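Local coordinates for protein 2,3-bisphosphoglycerate-independent phosphoglycerate mutase (Pyrococcus horikoshii, PDB 2ZKT) that probably interconverts 2-phosphoglycerate and 3-phosphoglycerate in glycolysis, as a metal-binding, cofactor-independent mutase of the alkaline phosphatase clan, at residues D95-L105 against I219-T230; R79-G88 against A253-A261. All blocks are in the same frame, centred on the assembly; numbering follows the deposited sequence.

Contact 1 (D95-L105 against I219-T230); sequences DLAFRVNFATL and IANYLLIRGAGT
N221 meets L105 because its first torsion (chi1 73°) sets the amide between its own backbone N and carbonyl carbon, facing the end of the neighbouring strand. There both ends of the amide are used: L105 N donates to N221 OD1 at 2.8 Å and N221 ND2 to L105 O at 2.8 Å, the second bond lying on a carbonyl lone pair and close to the amide plane. Two bonds to one residue, L105, fix the rotation of this group. Beside it, T104 OG1 donates to I219 O at 2.8 Å, from well above the carbonyl plane, and L105 CD2 rests 3.5 Å from Y222 CD1.

Strands 96-103 and 222-229 run antiparallel, their axes 152° apart, and paired backbone bonds join A97 with G229, R99 with R226, N101 with L224 and A103 with Y222. The register slips by one residue between A97 and R99, a beta bulge; G227, at positive phi, lies in it. A classic bulge at the other end sets N221 and Y222 both against A103.

R99 and R226 share the same first-torsion position, CG between backbone N and carbonyl carbon, which lays their chains side by side; R99 NH1 reaches R226 CD at 3.1 Å, at the edge of the R99 guanidinium, with the two guanidinium planes 69° apart. V100, F102, L223 and I225 share the other face, where F102 CD1 packs on L223 CD2 at 3.4 Å; F98 CB meets I225 CG2 at 3.3 Å. L223 also touches F195 of helix 186-203.

The backbone bonds and the N221 amide thus tie 222-229 to the sheet as its outer strand, while R99, R226 and nearby R79 form a basic patch, consistent with attracting an anionic phosphoglycerate.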
# COMPACT_ATOMS: atom_id res chain seq x y z
N ASP B 95 -23.79 -33.91 -19.54
CA ASP B 95 -24.52 -32.67 -19.87
C ASP B 95 -23.65 -31.58 -20.52
O ASP B 95 -22.44 -31.54 -20.31
CB ASP B 95 -25.18 -32.07 -18.60
CG ASP B 95 -26.28 -32.95 -18.03
OD1 ASP B 95 -27.11 -33.43 -18.83
OD2 ASP B 95 -26.32 -33.16 -16.79
N LEU B 96 -24.30 -30.71 -21.29
CA LEU B 96 -23.63 -29.60 -21.97
C LEU B 96 -24.24 -28.28 -21.45
O LEU B 96 -25.46 -28.10 -21.50
CB LEU B 96 -23.81 -29.71 -23.49
CG LEU B 96 -23.04 -28.67 -24.32
CD1 LEU B 96 -21.54 -28.76 -24.03
CD2 LEU B 96 -23.31 -28.90 -25.81
N ALA B 97 -23.39 -27.37 -20.96
CA ALA B 97 -23.86 -26.09 -20.41
C ALA B 97 -23.32 -24.88 -21.17
O ALA B 97 -22.27 -24.95 -21.80
CB ALA B 97 -23.49 -25.99 -18.95
N PHE B 98 -24.06 -23.77 -21.10
CA PHE B 98 -23.68 -22.54 -21.80
C PHE B 98 -23.90 -21.31 -20.93
O PHE B 98 -24.73 -21.32 -20.02
CB PHE B 98 -24.53 -22.36 -23.05
CG PHE B 98 -24.58 -23.55 -23.97
CD1 PHE B 98 -25.41 -24.63 -23.68
CD2 PHE B 98 -23.82 -23.57 -25.15
CE1 PHE B 98 -25.50 -25.72 -24.56
CE2 PHE B 98 -23.89 -24.65 -26.03
CZ PHE B 98 -24.74 -25.73 -25.74
N ARG B 99 -23.15 -20.24 -21.23
CA ARG B 99 -23.33 -18.97 -20.53
C ARG B 99 -24.29 -18.22 -21.48
O ARG B 99 -24.12 -18.23 -22.71
CB ARG B 99 -21.99 -18.23 -20.38
CG ARG B 99 -21.27 -17.94 -21.69
CD ARG B 99 -19.81 -17.55 -21.43
NE ARG B 99 -19.68 -16.28 -20.70
CZ ARG B 99 -19.92 -15.08 -21.23
NH1 ARG B 99 -20.29 -14.98 -22.50
NH2 ARG B 99 -19.78 -13.98 -20.49
N VAL B 100 -25.32 -17.60 -20.91
CA VAL B 100 -26.31 -16.89 -21.72
C VAL B 100 -26.49 -15.40 -21.36
O VAL B 100 -26.58 -15.03 -20.18
CB VAL B 100 -27.71 -17.56 -21.58
CG1 VAL B 100 -28.68 -16.92 -22.57
CG2 VAL B 100 -27.61 -19.08 -21.79
N ASN B 101 -26.57 -14.56 -22.40
CA ASN B 101 -26.78 -13.13 -22.21
C ASN B 101 -28.11 -12.76 -22.85
O ASN B 101 -28.38 -13.13 -24.01
CB ASN B 101 -25.67 -12.30 -22.90
CG ASN B 101 -24.29 -12.54 -22.30
OD1 ASN B 101 -23.67 -13.59 -22.52
ND2 ASN B 101 -23.81 -11.57 -21.53
N PHE B 102 -28.97 -12.06 -22.09
CA PHE B 102 -30.25 -11.61 -22.65
C PHE B 102 -29.86 -10.43 -23.55
O PHE B 102 -29.06 -9.57 -23.14
CB PHE B 102 -31.20 -11.12 -21.55
CG PHE B 102 -31.81 -12.22 -20.74
CD1 PHE B 102 -32.69 -13.13 -21.32
CD2 PHE B 102 -31.48 -12.37 -19.39
CE1 PHE B 102 -33.24 -14.17 -20.58
CE2 PHE B 102 -32.03 -13.41 -18.64
CZ PHE B 102 -32.91 -14.32 -19.24
N ALA B 103 -30.39 -10.41 -24.78
CA ALA B 103 -30.07 -9.33 -25.72
C ALA B 103 -31.34 -8.72 -26.33
O ALA B 103 -32.46 -9.07 -25.95
CB ALA B 103 -29.15 -9.85 -26.83
N THR B 104 -31.14 -7.80 -27.28
CA THR B 104 -32.25 -7.14 -27.96
C THR B 104 -32.14 -7.36 -29.48
O THR B 104 -31.17 -6.92 -30.11
CB THR B 104 -32.26 -5.61 -27.67
OG1 THR B 104 -32.29 -5.39 -26.25
CG2 THR B 104 -33.48 -4.96 -28.30
N LEU B 105 -33.13 -8.05 -30.05
CA LEU B 105 -33.17 -8.33 -31.50
C LEU B 105 -34.38 -7.63 -32.15
O LEU B 105 -35.53 -7.83 -31.73
CB LEU B 105 -33.29 -9.84 -31.76
CG LEU B 105 -33.50 -10.22 -33.24
CD1 LEU B 105 -32.19 -10.02 -33.99
CD2 LEU B 105 -33.96 -11.67 -33.37
N ILE B 219 -35.86 -4.00 -25.08
CA ILE B 219 -36.36 -5.27 -24.55
C ILE B 219 -35.41 -6.47 -24.62
O ILE B 219 -34.67 -6.64 -25.59
CB ILE B 219 -37.68 -5.68 -25.26
CG1 ILE B 219 -37.44 -5.88 -26.76
CG2 ILE B 219 -38.76 -4.61 -25.00
CD1 ILE B 219 -38.67 -6.35 -27.53
N ALA B 220 -35.44 -7.29 -23.56
CA ALA B 220 -34.63 -8.50 -23.48
C ALA B 220 -35.43 -9.58 -24.21
O ALA B 220 -36.08 -10.41 -23.58
CB ALA B 220 -34.42 -8.91 -22.02
N ASN B 221 -35.39 -9.57 -25.55
CA ASN B 221 -36.15 -10.54 -26.33
C ASN B 221 -35.29 -11.55 -27.08
O ASN B 221 -35.82 -12.44 -27.77
CB ASN B 221 -37.07 -9.81 -27.33
CG ASN B 221 -36.30 -9.20 -28.50
OD1 ASN B 221 -35.24 -8.57 -28.31
ND2 ASN B 221 -36.83 -9.37 -29.72
N TYR B 222 -33.97 -11.43 -26.97
CA TYR B 222 -33.10 -12.38 -27.64
C TYR B 222 -32.11 -13.05 -26.69
O TYR B 222 -31.77 -12.51 -25.63
CB TYR B 222 -32.35 -11.72 -28.80
CG TYR B 222 -31.96 -12.73 -29.86
CD1 TYR B 222 -32.93 -13.47 -30.54
CD2 TYR B 222 -30.61 -12.96 -30.18
CE1 TYR B 222 -32.58 -14.41 -31.51
CE2 TYR B 222 -30.25 -13.90 -31.14
CZ TYR B 222 -31.24 -14.63 -31.81
OH TYR B 222 -30.89 -15.55 -32.77
N LEU B 223 -31.64 -14.22 -27.09
CA LEU B 223 -30.71 -14.99 -26.26
C LEU B 223 -29.35 -15.21 -26.93
O LEU B 223 -29.27 -15.82 -27.99
CB LEU B 223 -31.36 -16.35 -25.95
CG LEU B 223 -32.36 -16.43 -24.79
CD1 LEU B 223 -32.53 -17.85 -24.30
CD2 LEU B 223 -31.90 -15.50 -23.67
N LEU B 224 -28.28 -14.67 -26.32
CA LEU B 224 -26.93 -14.89 -26.87
C LEU B 224 -26.32 -16.04 -26.06
O LEU B 224 -26.06 -15.90 -24.86
CB LEU B 224 -26.06 -13.63 -26.78
CG LEU B 224 -26.47 -12.48 -27.72
CD1 LEU B 224 -25.40 -11.39 -27.67
CD2 LEU B 224 -26.65 -12.99 -29.15
N ILE B 225 -26.11 -17.18 -26.72
CA ILE B 225 -25.58 -18.39 -26.09
C ILE B 225 -24.15 -18.69 -26.54
O ILE B 225 -23.87 -18.79 -27.73
CB ILE B 225 -26.45 -19.63 -26.44
CG1 ILE B 225 -27.93 -19.35 -26.13
CG2 ILE B 225 -25.99 -20.84 -25.63
CD1 ILE B 225 -28.88 -20.45 -26.59
N ARG B 226 -23.26 -18.86 -25.56
CA ARG B 226 -21.87 -19.14 -25.87
C ARG B 226 -21.18 -19.94 -24.76
O ARG B 226 -21.81 -20.37 -23.80
CB ARG B 226 -21.15 -17.81 -26.11
CG ARG B 226 -21.31 -16.80 -24.98
CD ARG B 226 -20.97 -15.39 -25.46
NE ARG B 226 -19.80 -15.39 -26.34
CZ ARG B 226 -19.18 -14.29 -26.79
NH1 ARG B 226 -19.63 -13.08 -26.45
NH2 ARG B 226 -18.13 -14.40 -27.60
N GLY B 227 -19.86 -20.12 -24.92
CA GLY B 227 -19.09 -20.85 -23.92
C GLY B 227 -19.57 -22.27 -23.64
O GLY B 227 -19.70 -22.66 -22.47
N ALA B 228 -19.84 -23.03 -24.70
CA ALA B 228 -20.29 -24.41 -24.55
C ALA B 228 -19.27 -25.18 -23.69
O ALA B 228 -18.05 -25.07 -23.91
CB ALA B 228 -20.44 -25.07 -25.93
N GLY B 229 -19.76 -25.94 -22.72
CA GLY B 229 -18.83 -26.68 -21.87
C GLY B 229 -19.37 -27.98 -21.28
O GLY B 229 -20.57 -28.14 -21.06
N THR B 230 -18.45 -28.92 -21.05
CA THR B 230 -18.79 -30.21 -20.47
C THR B 230 -17.94 -30.30 -19.20
O THR B 230 -17.22 -29.35 -18.86
CB THR B 230 -18.42 -31.39 -21.41
OG1 THR B 230 -16.99 -31.56 -21.43
CG2 THR B 230 -18.88 -31.12 -22.84

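Contact 2 (R79-G88 against A253-A261); sequences RGFFEALGVG and ALVKGVARA
F82 is the knob of this helix crossing: its side chain sits among L254, G257, V258 and A261. V258 CG2 lies over one face of the F82 ring, 3.7 Å from its centroid and 19° off the normal, which meets the criterion for a CH-pi contact. A261 CB approaches the same ring in its plane, at the edge, and L254 CD1 touches F82 CB at 3.5 Å. L85 CD1 adds a second apolar contact to A261 CB.

Glycines bring the backbones together. With G86 and G257 facing each other, their CA atoms are 4.0 Å apart, and G257 CA makes a CA-H...O contact of 3.1 Å to F82 O. Neither G86 nor G257 has a side chain to hold the helices apart, so the backbones meet directly. The axes of 80-86 and 253-261 consequently approach to 6.7 Å, at an angle of 97°.

Polar groups lie at two ends of the crossing. Extended from CG to NE, R260 carries NH1 to L85 O at 3.0 Å, in the carbonyl plane, next to the C-terminal Schellman turn closed by G88. At the other end, L254 CD2 sits over one face of the R79 guanidinium. That group is steadied by E83, whose OE1 accepts from R79 NE at 2.6 Å in a salt bridge.

Further out, F82 and R79 both touch D61 at helix 60-67, and V258 meets F68 beyond it. E83 and A84 of helix 80-86, and V87 just after it, meet V163 of strand 161-166, whereas K256, A259 and R260 of helix 253-261 pack on V266 of strand 265-267, so the crossing lies between the two sheets.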
# COMPACT_ATOMS: atom_id res chain seq x y z
N ARG B 79 -16.34 -23.51 -20.91
CA ARG B 79 -16.74 -22.75 -19.72
C ARG B 79 -18.11 -23.08 -19.11
O ARG B 79 -18.25 -23.22 -17.89
CB ARG B 79 -16.70 -21.25 -20.04
CG ARG B 79 -17.26 -20.37 -18.93
CD ARG B 79 -17.08 -18.88 -19.21
NE ARG B 79 -17.58 -18.07 -18.09
CZ ARG B 79 -17.45 -16.74 -17.99
NH1 ARG B 79 -16.83 -16.06 -18.95
NH2 ARG B 79 -17.94 -16.10 -16.93
N GLY B 80 -19.12 -23.18 -19.98
CA GLY B 80 -20.49 -23.46 -19.55
C GLY B 80 -20.71 -24.33 -18.32
O GLY B 80 -21.38 -23.90 -17.36
N PHE B 81 -20.16 -25.54 -18.34
CA PHE B 81 -20.32 -26.47 -17.22
C PHE B 81 -19.93 -25.89 -15.86
O PHE B 81 -20.59 -26.16 -14.84
CB PHE B 81 -19.52 -27.76 -17.48
CG PHE B 81 -19.98 -28.94 -16.66
CD1 PHE B 81 -19.54 -29.11 -15.34
CD2 PHE B 81 -20.84 -29.90 -17.21
CE1 PHE B 81 -19.95 -30.21 -14.59
CE2 PHE B 81 -21.26 -31.01 -16.47
CZ PHE B 81 -20.82 -31.17 -15.15
N PHE B 82 -18.84 -25.11 -15.83
CA PHE B 82 -18.37 -24.50 -14.58
C PHE B 82 -19.38 -23.46 -14.10
O PHE B 82 -19.68 -23.36 -12.90
CB PHE B 82 -17.00 -23.81 -14.79
CG PHE B 82 -15.88 -24.75 -15.19
CD1 PHE B 82 -15.53 -25.84 -14.39
CD2 PHE B 82 -15.16 -24.53 -16.37
CE1 PHE B 82 -14.48 -26.68 -14.74
CE2 PHE B 82 -14.11 -25.37 -16.74
CZ PHE B 82 -13.77 -26.45 -15.92
N GLU B 83 -19.90 -22.66 -15.04
CA GLU B 83 -20.88 -21.63 -14.72
C GLU B 83 -22.14 -22.31 -14.13
O GLU B 83 -22.70 -21.84 -13.14
CB GLU B 83 -21.26 -20.85 -15.99
CG GLU B 83 -21.64 -19.38 -15.77
CD GLU B 83 -20.42 -18.47 -15.51
OE1 GLU B 83 -19.48 -18.49 -16.34
OE2 GLU B 83 -20.43 -17.73 -14.50
N ALA B 84 -22.58 -23.41 -14.75
CA ALA B 84 -23.76 -24.12 -14.27
C ALA B 84 -23.56 -24.66 -12.84
O ALA B 84 -24.43 -24.56 -11.99
CB ALA B 84 -24.09 -25.28 -15.22
N LEU B 85 -22.37 -25.30 -12.62
CA LEU B 85 -22.09 -25.82 -11.27
C LEU B 85 -21.99 -24.66 -10.27
O LEU B 85 -22.13 -24.82 -9.06
CB LEU B 85 -20.73 -26.53 -11.26
CG LEU B 85 -20.62 -27.83 -12.08
CD1 LEU B 85 -19.28 -28.52 -11.82
CD2 LEU B 85 -21.70 -28.88 -11.76
N GLY B 86 -21.65 -23.47 -10.82
CA GLY B 86 -21.48 -22.25 -10.04
C GLY B 86 -22.81 -21.77 -9.42
O GLY B 86 -22.88 -21.34 -8.28
N VAL B 87 -23.87 -21.82 -10.25
CA VAL B 87 -25.17 -21.37 -9.76
C VAL B 87 -25.84 -22.41 -8.85
O VAL B 87 -26.97 -22.25 -8.40
CB VAL B 87 -26.06 -21.04 -10.96
CG1 VAL B 87 -25.45 -19.89 -11.76
CG2 VAL B 87 -26.21 -22.26 -11.86
N GLY B 88 -25.12 -23.52 -8.60
CA GLY B 88 -25.60 -24.47 -7.60
C GLY B 88 -26.31 -25.68 -8.22
O GLY B 88 -26.90 -26.50 -7.54
N ALA B 253 -19.43 -17.02 -9.27
CA ALA B 253 -19.99 -18.27 -9.80
C ALA B 253 -19.00 -19.16 -10.56
O ALA B 253 -18.82 -20.34 -10.24
CB ALA B 253 -21.19 -17.94 -10.70
N LEU B 254 -18.35 -18.59 -11.58
CA LEU B 254 -17.41 -19.35 -12.41
C LEU B 254 -16.30 -20.05 -11.62
O LEU B 254 -15.92 -21.18 -11.95
CB LEU B 254 -16.81 -18.43 -13.48
CG LEU B 254 -15.89 -19.12 -14.49
CD1 LEU B 254 -16.61 -20.31 -15.13
CD2 LEU B 254 -15.46 -18.12 -15.56
N VAL B 255 -15.77 -19.40 -10.59
CA VAL B 255 -14.70 -20.00 -9.81
C VAL B 255 -15.24 -21.06 -8.85
O VAL B 255 -14.56 -22.06 -8.58
CB VAL B 255 -13.88 -18.92 -9.05
CG1 VAL B 255 -12.81 -19.58 -8.17
CG2 VAL B 255 -13.22 -17.97 -10.06
N LYS B 256 -16.45 -20.84 -8.33
CA LYS B 256 -17.06 -21.81 -7.43
C LYS B 256 -17.29 -23.09 -8.25
O LYS B 256 -17.15 -24.21 -7.74
CB LYS B 256 -18.41 -21.30 -6.92
CG LYS B 256 -18.34 -20.02 -6.10
CD LYS B 256 -19.74 -19.50 -5.81
CE LYS B 256 -20.57 -20.55 -5.08
NZ LYS B 256 -21.99 -20.11 -4.90
N GLY B 257 -17.63 -22.89 -9.53
CA GLY B 257 -17.88 -24.01 -10.43
C GLY B 257 -16.66 -24.87 -10.66
O GLY B 257 -16.70 -26.10 -10.53
N VAL B 258 -15.54 -24.23 -11.01
CA VAL B 258 -14.30 -24.96 -11.23
C VAL B 258 -13.93 -25.71 -9.95
O VAL B 258 -13.64 -26.91 -9.98
CB VAL B 258 -13.14 -24.01 -11.63
CG1 VAL B 258 -11.83 -24.79 -11.73
CG2 VAL B 258 -13.47 -23.33 -12.98
N ALA B 259 -13.95 -25.01 -8.82
CA ALA B 259 -13.61 -25.63 -7.55
C ALA B 259 -14.49 -26.85 -7.28
O ALA B 259 -14.00 -27.89 -6.84
CB ALA B 259 -13.75 -24.61 -6.43
N ARG B 260 -15.79 -26.72 -7.55
CA ARG B 260 -16.72 -27.83 -7.33
C ARG B 260 -16.40 -29.00 -8.25
O ARG B 260 -16.36 -30.15 -7.82
CB ARG B 260 -18.18 -27.38 -7.54
CG ARG B 260 -18.83 -26.86 -6.25
CD ARG B 260 -20.15 -26.13 -6.49
NE ARG B 260 -20.70 -25.64 -5.22
CZ ARG B 260 -21.60 -24.66 -5.11
NH1 ARG B 260 -22.07 -24.05 -6.19
NH2 ARG B 260 -22.02 -24.29 -3.90
N ALA B 261 -16.17 -28.68 -9.53
CA ALA B 261 -15.85 -29.72 -10.51
C ALA B 261 -14.64 -30.57 -10.06
O ALA B 261 -14.66 -31.78 -10.24
CB ALA B 261 -15.58 -29.09 -11.88

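The two contacts have centres 16 Å apart. Along the chain the order is 79-88, 95-105, 219-230, 253-261, so both segments of contact 1 come between the two segments of contact 2. Helix 80-86 is followed in the chain, after a loop, by strand 96-103, and the contacts touch where G80 N probably hydrogen-bonds to G227 O and A97 CB packs against G80. Contact 1 belongs to the four-stranded antiparallel sheet; helix 253-261 flanks the edge of the eight-stranded mixed sheet, with the side chain of L254 about 7 Å from a bound zinc ion. Helix 80-86 thus connects the smaller sheet to the metal-binding part of the enzyme.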